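Local structure of unsaturated glucuronyl hydrolase (Streptococcus agalactiae, 2ZZR) at residues C175-Q180 with G251-P256; G247-I252 with T307-C312; V287-L292 with Q300-S305; G313-L318 with Y333-M338. The protein hydrolyses unsaturated disaccharides from hyaluronan, chondroitin and heparin, releasing a 4,5-unsaturated uronic acid from the sugar to which it is linked. All coordinates share one frame; numbering follows the deposited sequence. Where two conformers were deposited one is given.

Contacts 1 and 2 lie on consecutive turns of helix 245-262, share G251 and I252, and have centres about 9 Å apart. Helix 304-318 joins contacts 2, 3 and 4: contact 3 leads into its first turn and contact 4 uses its C-terminal part. T307 OG1 lies 2.7 Å from S288 OG, a probable hydrogen bond joining contact 2 to contact 3, while V311 CG2 packs 3.7 Å from M338 CB of contact 4. Contacts 1 and 4 also touch, Y253 CD2 being 3.4 Å from G313 CA. The probable substrate site borders three of them: contact 2 contains W250, segment 175-180 of contact 1 directly follows D174, and D303 of contact 3 forms a salt bridge with R246.

Contact 1. Residues C175-Q180 with G251-P256; sequences CLLNIQ and GIYGIP
L176 and G254 bring the two backbones close together, with L176 CA 4.9 Å from G254 CA. Segment 175-180 begins as a short, weakly bonded helix, whereas 251-256 is part of the long helix 245-262, which kinks at P256 because the proline N has no bond to the preceding turn. G254 has no side chain, and L176 CB sits directly against its backbone, 4.0 Å from G254 CA. Beyond CB the L176 chain runs back along the helix, so that CD1 comes 4.2 Å from G251 CA, one turn earlier.

L177 wedges in beside it with both methyls engaged. CD2 rests 3.8 Å from G254 N, while CD1 meets the Y253 ring obliquely, 4.0 Å from Y253 CD1, the two side chains crossing at about a right angle. The ring is placed there by a first torsion of -164°, which sets CG opposite the backbone N. Its hydroxyl is held farther out by R388, and W397 meets the ring edge-to-face. L177 also touches W250, and N178 bonds to the carbonyl of D174, so the packing adjoins the residue that is probably the proton donor.

No hydrogen bond spans the two segments; the contact is buried and apolar, its closeness comes from glycine backbone meeting leucine carbon, and its cohesion should rest on shape and dispersion.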
loop_
_atom_site.group_PDB
_atom_site.type_symbol
_atom_site.label_atom_id
_atom_site.label_comp_id
_atom_site.label_asym_id
_atom_site.label_seq_id
_atom_site.Cartn_x
_atom_site.Cartn_y
_atom_site.Cartn_z
ATOM N N CYS A 175 -7.476 4.702 1.465
ATOM C CA CYS A 175 -7.256 6.135 1.286
ATOM C C CYS A 175 -6.142 6.657 2.208
ATOM O O CYS A 175 -5.571 7.719 1.958
ATOM C CB CYS A 175 -8.548 6.940 1.466
ATOM S SG CYS A 175 -8.463 8.590 0.722
ATOM N N LEU A 176 -5.837 5.903 3.264
ATOM C CA LEU A 176 -4.689 6.212 4.130
ATOM C C LEU A 176 -3.380 6.321 3.341
ATOM O O LEU A 176 -2.512 7.123 3.688
ATOM C CB LEU A 176 -4.543 5.174 5.244
ATOM C CG LEU A 176 -5.599 5.207 6.362
ATOM C CD1 LEU A 176 -5.289 4.133 7.378
ATOM C CD2 LEU A 176 -5.658 6.574 7.035
ATOM N N LEU A 177 -3.244 5.514 2.290
ATOM C CA LEU A 177 -2.050 5.574 1.428
ATOM C C LEU A 177 -2.101 6.745 0.455
ATOM O O LEU A 177 -1.060 7.201 -0.040
ATOM C CB LEU A 177 -1.877 4.273 0.639
ATOM C CG LEU A 177 -1.107 3.088 1.234
ATOM C CD1 LEU A 177 0.395 3.327 1.181
ATOM C CD2 LEU A 177 -1.583 2.732 2.652
ATOM N N ASN A 178 -3.313 7.221 0.174
ATOM C CA ASN A 178 -3.521 8.267 -0.825
ATOM C C ASN A 178 -3.405 9.694 -0.288
ATOM O O ASN A 178 -3.188 10.635 -1.051
ATOM C CB ASN A 178 -4.849 8.029 -1.546
ATOM C CG ASN A 178 -4.783 6.826 -2.466
ATOM O OD1 ASN A 178 -4.358 6.937 -3.612
ATOM N ND2 ASN A 178 -5.178 5.661 -1.960
ATOM N N ILE A 179 -3.507 9.855 1.029
ATOM C CA ILE A 179 -3.333 11.183 1.633
ATOM C C ILE A 179 -1.851 11.596 1.708
ATOM O O ILE A 179 -1.535 12.748 1.988
ATOM C CB ILE A 179 -4.012 11.314 3.032
ATOM C CG1 ILE A 179 -3.360 10.393 4.070
ATOM C CG2 ILE A 179 -5.522 11.056 2.918
ATOM C CD1 ILE A 179 -3.855 10.606 5.521
ATOM N N GLN A 180 -0.947 10.661 1.446
ATOM C CA GLN A 180 0.482 10.995 1.442
ATOM C C GLN A 180 0.762 12.026 0.349
ATOM O O GLN A 180 1.570 12.948 0.532
ATOM C CB GLN A 180 1.349 9.739 1.289
ATOM C CG GLN A 180 1.048 8.629 2.325
ATOM C CD GLN A 180 0.868 9.137 3.760
ATOM O OE1 GLN A 180 -0.108 8.794 4.436
ATOM N NE2 GLN A 180 1.810 9.936 4.230
ATOM N N GLY A 251 -3.801 -0.336 6.893
ATOM C CA GLY A 251 -3.655 0.333 8.183
ATOM C C GLY A 251 -2.215 0.283 8.675
ATOM O O GLY A 251 -1.651 1.309 9.074
ATOM N N ILE A 252 -1.615 -0.905 8.612
ATOM C CA ILE A 252 -0.239 -1.124 9.080
ATOM C C ILE A 252 0.767 -0.215 8.382
ATOM O O ILE A 252 1.708 0.256 9.019
ATOM C CB ILE A 252 0.178 -2.615 8.977
ATOM C CG1 ILE A 252 -0.659 -3.447 9.954
ATOM C CG2 ILE A 252 1.672 -2.809 9.285
ATOM C CD1 ILE A 252 -0.652 -4.938 9.648
ATOM N N TYR A 253 0.555 0.053 7.094
ATOM C CA TYR A 253 1.461 0.948 6.364
ATOM C C TYR A 253 0.966 2.393 6.377
ATOM O O TYR A 253 1.751 3.320 6.562
ATOM C CB TYR A 253 1.684 0.432 4.939
ATOM C CG TYR A 253 2.877 1.025 4.190
ATOM C CD1 TYR A 253 3.014 0.823 2.817
ATOM C CD2 TYR A 253 3.856 1.783 4.846
ATOM C CE1 TYR A 253 4.105 1.349 2.107
ATOM C CE2 TYR A 253 4.952 2.328 4.142
ATOM C CZ TYR A 253 5.063 2.101 2.776
ATOM O OH TYR A 253 6.129 2.622 2.068
ATOM N N GLY A 254 -0.338 2.596 6.208
ATOM C CA GLY A 254 -0.885 3.953 6.182
ATOM C C GLY A 254 -0.643 4.742 7.463
ATOM O O GLY A 254 -0.437 5.957 7.417
ATOM N N ILE A 255 -0.674 4.055 8.604
ATOM C CA ILE A 255 -0.479 4.728 9.891
ATOM C C ILE A 255 0.941 5.321 10.034
ATOM O O ILE A 255 1.068 6.524 10.242
ATOM C CB ILE A 255 -0.863 3.837 11.110
ATOM C CG1 ILE A 255 -2.375 3.579 11.129
ATOM C CG2 ILE A 255 -0.409 4.509 12.418
ATOM C CD1 ILE A 255 -2.809 2.473 12.100
ATOM N N PRO A 256 2.004 4.488 9.925
ATOM C CA PRO A 256 3.352 5.086 10.032
ATOM C C PRO A 256 3.656 6.140 8.961
ATOM O O PRO A 256 4.350 7.123 9.252
ATOM C CB PRO A 256 4.299 3.879 9.934
ATOM C CG PRO A 256 3.484 2.784 9.319
ATOM C CD PRO A 256 2.072 3.022 9.784
#

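Contact 2. Residues G247-I252 with T307-C312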
loop_
_atom_site.group_PDB
_atom_site.type_symbol
_atom_site.label_atom_id
_atom_site.label_comp_id
_atom_site.label_asym_id
_atom_site.label_seq_id
_atom_site.Cartn_x
_atom_site.Cartn_y
_atom_site.Cartn_z
ATOM N N GLY A 247 -6.814 -5.090 3.911
ATOM C CA GLY A 247 -7.349 -3.948 4.649
ATOM C C GLY A 247 -6.557 -3.682 5.916
ATOM O O GLY A 247 -6.243 -2.533 6.230
ATOM N N GLN A 248 -6.233 -4.757 6.631
ATOM C CA GLN A 248 -5.387 -4.688 7.819
ATOM C C GLN A 248 -4.024 -4.090 7.455
ATOM O O GLN A 248 -3.519 -3.210 8.153
ATOM C CB GLN A 248 -5.230 -6.080 8.445
ATOM C CG GLN A 248 -4.717 -6.091 9.887
ATOM C CD GLN A 248 -5.690 -5.460 10.896
ATOM O OE1 GLN A 248 -5.280 -5.037 11.981
ATOM N NE2 GLN A 248 -6.970 -5.413 10.553
ATOM N N ALA A 249 -3.451 -4.564 6.350
ATOM C CA ALA A 249 -2.152 -4.078 5.874
ATOM C C ALA A 249 -2.158 -2.609 5.454
ATOM O O ALA A 249 -1.174 -1.907 5.674
ATOM C CB ALA A 249 -1.629 -4.955 4.744
ATOM N N TRP A 250 -3.254 -2.135 4.858
ATOM C CA TRP A 250 -3.354 -0.712 4.524
ATOM C C TRP A 250 -3.231 0.143 5.786
ATOM O O TRP A 250 -2.636 1.212 5.753
ATOM C CB TRP A 250 -4.674 -0.377 3.826
ATOM C CG TRP A 250 -4.859 -0.917 2.422
ATOM C CD1 TRP A 250 -6.000 -1.481 1.920
ATOM C CD2 TRP A 250 -3.902 -0.921 1.341
ATOM N NE1 TRP A 250 -5.817 -1.842 0.606
ATOM C CE2 TRP A 250 -4.541 -1.512 0.224
ATOM C CE3 TRP A 250 -2.569 -0.499 1.212
ATOM C CZ2 TRP A 250 -3.895 -1.687 -1.015
ATOM C CZ3 TRP A 250 -1.923 -0.669 -0.027
ATOM C CH2 TRP A 250 -2.591 -1.264 -1.121
ATOM N N GLY A 251 -3.801 -0.336 6.893
ATOM C CA GLY A 251 -3.655 0.333 8.183
ATOM C C GLY A 251 -2.215 0.283 8.675
ATOM O O GLY A 251 -1.651 1.309 9.074
ATOM N N ILE A 252 -1.615 -0.905 8.612
ATOM C CA ILE A 252 -0.239 -1.124 9.080
ATOM C C ILE A 252 0.767 -0.215 8.382
ATOM O O ILE A 252 1.708 0.256 9.019
ATOM C CB ILE A 252 0.178 -2.615 8.977
ATOM C CG1 ILE A 252 -0.659 -3.447 9.954
ATOM C CG2 ILE A 252 1.672 -2.809 9.285
ATOM C CD1 ILE A 252 -0.652 -4.938 9.648
ATOM N N THR A 307 0.911 -9.143 2.867
ATOM C CA THR A 307 2.134 -9.369 3.625
ATOM C C THR A 307 3.259 -8.423 3.161
ATOM O O THR A 307 3.964 -7.843 3.998
ATOM C CB THR A 307 2.527 -10.870 3.593
ATOM O OG1 THR A 307 1.503 -11.624 4.264
ATOM C CG2 THR A 307 3.853 -11.112 4.313
ATOM N N ALA A 308 3.395 -8.234 1.848
ATOM C CA ALA A 308 4.381 -7.285 1.318
ATOM C C ALA A 308 4.141 -5.868 1.851
ATOM O O ALA A 308 5.074 -5.190 2.291
ATOM C CB ALA A 308 4.368 -7.283 -0.198
ATOM N N THR A 309 2.879 -5.449 1.833
ATOM C CA THR A 309 2.470 -4.125 2.326
ATOM C C THR A 309 2.758 -3.969 3.828
ATOM O O THR A 309 3.281 -2.931 4.263
ATOM C CB THR A 309 0.973 -3.878 2.003
ATOM O OG1 THR A 309 0.779 -4.044 0.592
ATOM C CG2 THR A 309 0.538 -2.469 2.388
ATOM N N ALA A 310 2.448 -5.004 4.606
ATOM C CA ALA A 310 2.724 -4.997 6.048
ATOM C C ALA A 310 4.223 -4.910 6.356
ATOM O O ALA A 310 4.630 -4.238 7.313
ATOM C CB ALA A 310 2.104 -6.219 6.730
ATOM N N VAL A 311 5.040 -5.585 5.549
ATOM C CA VAL A 311 6.494 -5.505 5.721
ATOM C C VAL A 311 6.961 -4.051 5.575
ATOM O O VAL A 311 7.714 -3.557 6.422
ATOM C CB VAL A 311 7.266 -6.456 4.769
ATOM C CG1 VAL A 311 8.763 -6.096 4.743
ATOM C CG2 VAL A 311 7.089 -7.915 5.208
ATOM N N CYS A 312 6.512 -3.370 4.521
ATOM C CA CYS A 312 6.856 -1.951 4.313
ATOM C C CYS A 312 6.432 -1.092 5.502
ATOM O O CYS A 312 7.199 -0.229 5.956
ATOM C CB CYS A 312 6.233 -1.413 3.020
ATOM S SG CYS A 312 6.881 -2.201 1.534
#
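W250 presents the six-membered part of its indole to the T309 methyl, which comes in obliquely: T309 CG2 is 3.9 Å from W250 CE3 and equally far from W250 CZ3. Elsewhere the indole meets the F117 ring at about 45° between planes, and D174 and Y381 also touch it. T309 turns its methyl this way because CG2 stands opposite the backbone N, while OG1 swings back to bond with the carbonyl of S305 in its own helix. The same methyl lies 3.7 Å from A249 O.

Next to it A249 CB packs on T309 CB at 3.9 Å, and the small alanines let A249 CA and A310 CA come within 5.0 Å. One turn on, I252 meets A310 with two branches: its CG2 lies 3.8 Å from A310 O, and its CD1 reaches A310 CB.

The short axes pass 8.0 Å apart at 16°, so the helices run nearly parallel. Close, parallel helices near the chain centre, one of them carrying a probable substrate-binding tryptophan, are consistent with neighbouring inner helices of the (alpha/alpha)6 barrel of glycosyl hydrolase family 88.

Contact 3. Residues V287-L292 with Q300-S305. With SO4 (sulfate ion), chain C.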
loop_
_atom_site.group_PDB
_atom_site.type_symbol
_atom_site.label_atom_id
_atom_site.label_comp_id
_atom_site.label_asym_id
_atom_site.label_seq_id
_atom_site.Cartn_x
_atom_site.Cartn_y
_atom_site.Cartn_z
ATOM N N VAL A 287 3.022 -15.769 6.109
ATOM C CA VAL A 287 2.444 -15.076 4.959
ATOM C C VAL A 287 0.923 -15.158 5.034
ATOM O O VAL A 287 0.344 -16.239 4.966
ATOM C CB VAL A 287 2.990 -15.614 3.603
ATOM C CG1 VAL A 287 2.229 -15.009 2.431
ATOM C CG2 VAL A 287 4.479 -15.316 3.477
ATOM N N SER A 288 0.293 -13.996 5.178
ATOM C CA SER A 288 -1.146 -13.892 5.391
ATOM C C SER A 288 -1.961 -14.659 4.356
ATOM O O SER A 288 -1.707 -14.559 3.156
ATOM C CB SER A 288 -1.566 -12.425 5.346
ATOM O OG SER A 288 -1.228 -11.851 4.095
ATOM N N TYR A 289 -2.936 -15.426 4.841
ATOM C CA TYR A 289 -4.017 -15.910 3.988
ATOM C C TYR A 289 -4.816 -14.683 3.563
ATOM O O TYR A 289 -4.709 -13.624 4.188
ATOM C CB TYR A 289 -4.885 -16.936 4.733
ATOM C CG TYR A 289 -4.293 -18.328 4.725
ATOM C CD1 TYR A 289 -4.763 -19.302 3.837
ATOM C CD2 TYR A 289 -3.252 -18.674 5.587
ATOM C CE1 TYR A 289 -4.214 -20.583 3.816
ATOM C CE2 TYR A 289 -2.691 -19.953 5.566
ATOM C CZ TYR A 289 -3.189 -20.906 4.684
ATOM O OH TYR A 289 -2.643 -22.174 4.659
ATOM N N TRP A 290 -5.596 -14.806 2.494
ATOM C CA TRP A 290 -6.285 -13.644 1.930
ATOM C C TRP A 290 -7.267 -13.020 2.923
ATOM O O TRP A 290 -7.540 -11.814 2.890
ATOM C CB TRP A 290 -6.969 -14.016 0.612
ATOM C CG TRP A 290 -8.191 -14.861 0.771
ATOM C CD1 TRP A 290 -8.247 -16.227 0.837
ATOM C CD2 TRP A 290 -9.538 -14.396 0.875
ATOM N NE1 TRP A 290 -9.555 -16.640 0.979
ATOM C CE2 TRP A 290 -10.366 -15.536 1.002
ATOM C CE3 TRP A 290 -10.131 -13.126 0.867
ATOM C CZ2 TRP A 290 -11.750 -15.439 1.129
ATOM C CZ3 TRP A 290 -11.506 -13.030 0.997
ATOM C CH2 TRP A 290 -12.302 -14.182 1.119
ATOM N N ASP A 291 -7.799 -13.865 3.797
ATOM C CA ASP A 291 -8.590 -13.426 4.927
ATOM C C ASP A 291 -7.965 -14.025 6.173
ATOM O O ASP A 291 -7.634 -15.215 6.201
ATOM C CB ASP A 291 -10.044 -13.874 4.787
ATOM C CG ASP A 291 -10.958 -13.158 5.754
ATOM O OD1 ASP A 291 -11.900 -12.485 5.293
ATOM O OD2 ASP A 291 -10.717 -13.250 6.980
ATOM N N LEU A 292 -7.789 -13.191 7.195
ATOM C CA LEU A 292 -7.061 -13.580 8.400
ATOM C C LEU A 292 -7.799 -14.609 9.267
ATOM O O LEU A 292 -7.238 -15.108 10.242
ATOM C CB LEU A 292 -6.663 -12.339 9.220
ATOM C CG LEU A 292 -5.681 -11.358 8.553
ATOM C CD1 LEU A 292 -5.524 -10.087 9.390
ATOM C CD2 LEU A 292 -4.320 -12.008 8.309
ATOM N N GLN A 300 -7.331 -22.370 1.593
ATOM C CA GLN A 300 -7.637 -21.067 1.003
ATOM C C GLN A 300 -6.370 -20.437 0.429
ATOM O O GLN A 300 -5.268 -20.756 0.877
ATOM C CB GLN A 300 -8.266 -20.146 2.050
ATOM C CG GLN A 300 -9.651 -20.579 2.510
ATOM C CD GLN A 300 -10.755 -20.221 1.528
ATOM O OE1 GLN A 300 -10.583 -19.369 0.653
ATOM N NE2 GLN A 300 -11.908 -20.871 1.680
ATOM N N PRO A 301 -6.515 -19.551 -0.577
ATOM C CA PRO A 301 -5.310 -18.948 -1.140
ATOM C C PRO A 301 -4.703 -17.895 -0.212
ATOM O O PRO A 301 -5.397 -17.334 0.641
ATOM C CB PRO A 301 -5.814 -18.300 -2.431
ATOM C CG PRO A 301 -7.243 -17.998 -2.173
ATOM C CD PRO A 301 -7.740 -19.081 -1.254
ATOM N N ARG A 302 -3.408 -17.646 -0.372
ATOM C CA ARG A 302 -2.754 -16.570 0.367
ATOM C C ARG A 302 -3.050 -15.252 -0.317
ATOM O O ARG A 302 -3.508 -15.227 -1.464
ATOM C CB ARG A 302 -1.235 -16.782 0.406
ATOM C CG ARG A 302 -0.776 -18.158 0.870
ATOM C CD ARG A 302 -1.414 -18.557 2.194
ATOM N NE ARG A 302 -0.911 -19.841 2.670
ATOM C CZ ARG A 302 0.122 -19.992 3.499
ATOM N NH1 ARG A 302 0.782 -18.934 3.965
ATOM N NH2 ARG A 302 0.496 -21.211 3.866
ATOM N N ASP A 303 -2.823 -14.151 0.398
ATOM C CA ASP A 303 -2.685 -12.864 -0.257
ATOM C C ASP A 303 -1.326 -12.290 0.110
ATOM O O ASP A 303 -1.187 -11.595 1.120
ATOM C CB ASP A 303 -3.796 -11.880 0.102
ATOM C CG ASP A 303 -3.623 -10.536 -0.604
ATOM O OD1 ASP A 303 -4.143 -9.525 -0.098
ATOM O OD2 ASP A 303 -2.937 -10.493 -1.654
ATOM N N THR A 304 -0.337 -12.583 -0.729
ATOM C CA THR A 304 1.033 -12.121 -0.509
ATOM C C THR A 304 1.130 -10.597 -0.545
ATOM O O THR A 304 2.015 -10.025 0.096
ATOM C CB THR A 304 2.002 -12.709 -1.543
ATOM O OG1 THR A 304 1.495 -12.470 -2.861
ATOM C CG2 THR A 304 2.171 -14.207 -1.331
ATOM N N SER A 305 0.229 -9.936 -1.278
ATOM C CA SER A 305 0.283 -8.468 -1.376
ATOM C C SER A 305 0.033 -7.808 -0.020
ATOM O O SER A 305 0.587 -6.751 0.262
ATOM C CB SER A 305 -0.668 -7.911 -2.445
ATOM O OG SER A 305 -2.031 -7.962 -2.043
HETATM S S SO4 C . -3.295 -25.108 3.041
HETATM O O1 SO4 C . -2.483 -25.441 4.206
HETATM O O2 SO4 C . -4.141 -23.957 3.332
HETATM O O3 SO4 C . -2.440 -24.799 1.903
HETATM O O4 SO4 C . -4.150 -26.245 2.709
HETATM O O HOH W 1 -6.382 -9.769 1.380
#
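W290 NE1 donates to Q300 OE1 at 2.9 Å, with a nearly straight N-H...O angle of 163°. The oxygen lies in the indole plane, but from the amide's side the donor stands 38° above the carbonyl plane. At the same ring edge P301 O approaches W290 CD1, and it also accepts from W290 N on a lone pair, at 3.1 Å. D303 N returns a bond to S288 O at 3.0 Å, so the two backbone bonds flank a single bridge between Y289 and R302.

R302 lies over one face of the Y289 ring. Its CD stands 3.6 Å from the Y289 ring centroid, almost on the normal, as a CH-pi contact; the guanidinium then continues flat across the rim, its plane 21° from that of the ring. A bend at the second torsion brings the arginine chain back over the ring. NH1 bonds weakly to V287 O and forms a salt bridge with D285. Beyond the ring, Y289 OH donates to sulfate O2 at 2.7 Å; the ion is probably from the crystallisation liquor.

D303 caps helix 304-318: its OD2 receives S305 OG at 2.7 Å and a weak bond from S305 N. A water donating to W290 O and D303 OD1 links the segments, and OD1 also forms a salt bridge with R246. V287 packs on helix 328-346, W290 bonds through its backbone to A245 of helix 245-262, and V362 of strand 361-362 donates to D303 OD2.

Contact 4. Residues G313-L318 with Y333-M338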
loop_
_atom_site.group_PDB
_atom_site.type_symbol
_atom_site.label_atom_id
_atom_site.label_comp_id
_atom_site.label_asym_id
_atom_site.label_seq_id
_atom_site.Cartn_x
_atom_site.Cartn_y
_atom_site.Cartn_z
ATOM N N GLY A 313 5.222 -1.349 6.007
ATOM C CA GLY A 313 4.677 -0.606 7.151
ATOM C C GLY A 313 5.489 -0.793 8.421
ATOM O O GLY A 313 5.770 0.169 9.139
ATOM N N ILE A 314 5.859 -2.034 8.705
ATOM C CA ILE A 314 6.661 -2.341 9.888
ATOM C C ILE A 314 8.042 -1.680 9.748
ATOM O O ILE A 314 8.535 -1.038 10.684
ATOM C CB ILE A 314 6.784 -3.873 10.113
ATOM C CG1 ILE A 314 5.410 -4.478 10.450
ATOM C CG2 ILE A 314 7.785 -4.183 11.236
ATOM C CD1 ILE A 314 5.387 -6.000 10.403
ATOM N N HIS A 315 8.647 -1.816 8.568
ATOM C CA HIS A 315 9.947 -1.201 8.302
ATOM C C HIS A 315 9.902 0.307 8.553
ATOM O O HIS A 315 10.787 0.868 9.218
ATOM C CB HIS A 315 10.399 -1.495 6.865
ATOM C CG HIS A 315 11.746 -0.926 6.536
ATOM N ND1 HIS A 315 12.916 -1.639 6.687
ATOM C CD2 HIS A 315 12.103 0.294 6.080
ATOM C CE1 HIS A 315 13.938 -0.879 6.333
ATOM N NE2 HIS A 315 13.471 0.300 5.963
ATOM N N GLU A 316 8.863 0.952 8.032
ATOM C CA GLU A 316 8.672 2.389 8.225
ATOM C C GLU A 316 8.522 2.793 9.697
ATOM O O GLU A 316 9.219 3.695 10.168
ATOM C CB GLU A 316 7.478 2.888 7.402
ATOM C CG GLU A 316 7.288 4.409 7.426
ATOM C CD GLU A 316 8.495 5.170 6.872
ATOM O OE1 GLU A 316 8.664 6.347 7.261
ATOM O OE2 GLU A 316 9.265 4.602 6.052
ATOM N N MET A 317 7.620 2.128 10.418
ATOM C CA MET A 317 7.367 2.474 11.822
ATOM C C MET A 317 8.610 2.317 12.700
ATOM O O MET A 317 8.816 3.091 13.637
ATOM C CB MET A 317 6.235 1.626 12.396
ATOM C CG MET A 317 5.758 2.083 13.785
ATOM S SD MET A 317 4.549 3.428 13.734
ATOM C CE MET A 317 5.611 4.864 13.667
ATOM N N LEU A 318 9.424 1.310 12.384
ATOM C CA LEU A 318 10.634 0.996 13.146
ATOM C C LEU A 318 11.667 2.116 13.106
ATOM O O LEU A 318 12.560 2.182 13.958
ATOM C CB LEU A 318 11.254 -0.316 12.652
ATOM C CG LEU A 318 11.077 -1.581 13.507
ATOM C CD1 LEU A 318 9.859 -1.544 14.438
ATOM C CD2 LEU A 318 11.069 -2.820 12.625
ATOM N N TYR A 333 12.359 -8.612 13.784
ATOM C CA TYR A 333 12.488 -10.004 13.405
ATOM C C TYR A 333 11.269 -10.485 12.632
ATOM O O TYR A 333 11.411 -11.264 11.695
ATOM C CB TYR A 333 12.802 -10.877 14.622
ATOM C CG TYR A 333 14.280 -10.884 14.922
ATOM C CD1 TYR A 333 14.880 -9.825 15.614
ATOM C CD2 TYR A 333 15.091 -11.924 14.472
ATOM C CE1 TYR A 333 16.249 -9.817 15.871
ATOM C CE2 TYR A 333 16.461 -11.927 14.722
ATOM C CZ TYR A 333 17.032 -10.871 15.420
ATOM O OH TYR A 333 18.384 -10.875 15.664
ATOM N N ALA A 334 10.093 -9.981 12.996
ATOM C CA ALA A 334 8.854 -10.295 12.276
ATOM C C ALA A 334 8.933 -9.893 10.805
ATOM O O ALA A 334 8.621 -10.692 9.931
ATOM C CB ALA A 334 7.647 -9.651 12.950
ATOM N N MET A 335 9.365 -8.667 10.520
ATOM C CA MET A 335 9.431 -8.230 9.121
ATOM C C MET A 335 10.478 -9.004 8.310
ATOM O O MET A 335 10.265 -9.281 7.134
ATOM C CB MET A 335 9.605 -6.711 8.999
ATOM C CG MET A 335 10.937 -6.172 9.455
ATOM S SD MET A 335 11.081 -4.430 9.047
ATOM C CE MET A 335 12.787 -4.177 9.571
ATOM N N HIS A 336 11.591 -9.367 8.946
ATOM C CA HIS A 336 12.599 -10.226 8.316
ATOM C C HIS A 336 12.050 -11.613 7.966
ATOM O O HIS A 336 12.304 -12.107 6.862
ATOM C CB HIS A 336 13.834 -10.360 9.206
ATOM C CG HIS A 336 14.846 -9.276 9.002
ATOM N ND1 HIS A 336 14.721 -8.021 9.557
ATOM C CD2 HIS A 336 16.009 -9.266 8.309
ATOM C CE1 HIS A 336 15.767 -7.286 9.220
ATOM N NE2 HIS A 336 16.564 -8.020 8.466
ATOM N N THR A 337 11.314 -12.224 8.900
ATOM C CA THR A 337 10.735 -13.552 8.685
ATOM C C THR A 337 9.717 -13.528 7.545
ATOM O O THR A 337 9.720 -14.411 6.680
ATOM C CB THR A 337 10.053 -14.093 9.961
ATOM O OG1 THR A 337 10.902 -13.876 11.093
ATOM C CG2 THR A 337 9.773 -15.584 9.827
ATOM N N MET A 338 8.857 -12.511 7.556
ATOM C CA MET A 338 7.814 -12.340 6.549
ATOM C C MET A 338 8.424 -12.118 5.167
ATOM O O MET A 338 8.035 -12.769 4.195
ATOM C CB MET A 338 6.894 -11.181 6.940
ATOM C CG MET A 338 6.124 -11.417 8.251
ATOM S SD MET A 338 5.552 -9.879 9.018
ATOM C CE MET A 338 4.117 -9.558 8.005
#
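M335 reaches from segment 333-338, on helix 328-346, across I314 to H315. Its first torsion of 69° places CG between the backbone N and carbonyl carbon, and the rest of the chain is extended. CB lies 3.8 Å from I314 CG2, and CG slides past the same methyl at 4.1 Å, the two side chains pointing in opposite directions. SD then drops onto the opposite backbone, 3.5 Å from H315 CA. It also sits near the edge of the H315 imidazole, 5.0 Å from the ring centroid. Last comes CE, which is 3.8 Å from H315 ND1 and meets the L318 side chain tip to tip, although L318 was modelled in two conformers and that approach is less certain.

Separately, the CG1-CD1 branch of I314 extends to M338, where CD1 touches SD at 4.1 Å and the side chains cross at about a right angle. The segments run roughly antiparallel, their axes 9.7 Å apart at closest, a spacing bridged largely by the length of M335.

With no hydrogen bond between the segments, two thioether sulfurs and branched aliphatic carbons make the contact, so its cohesion should come mainly from dispersion, with a sulfur-aromatic contribution at H315, whose ring also meets F389.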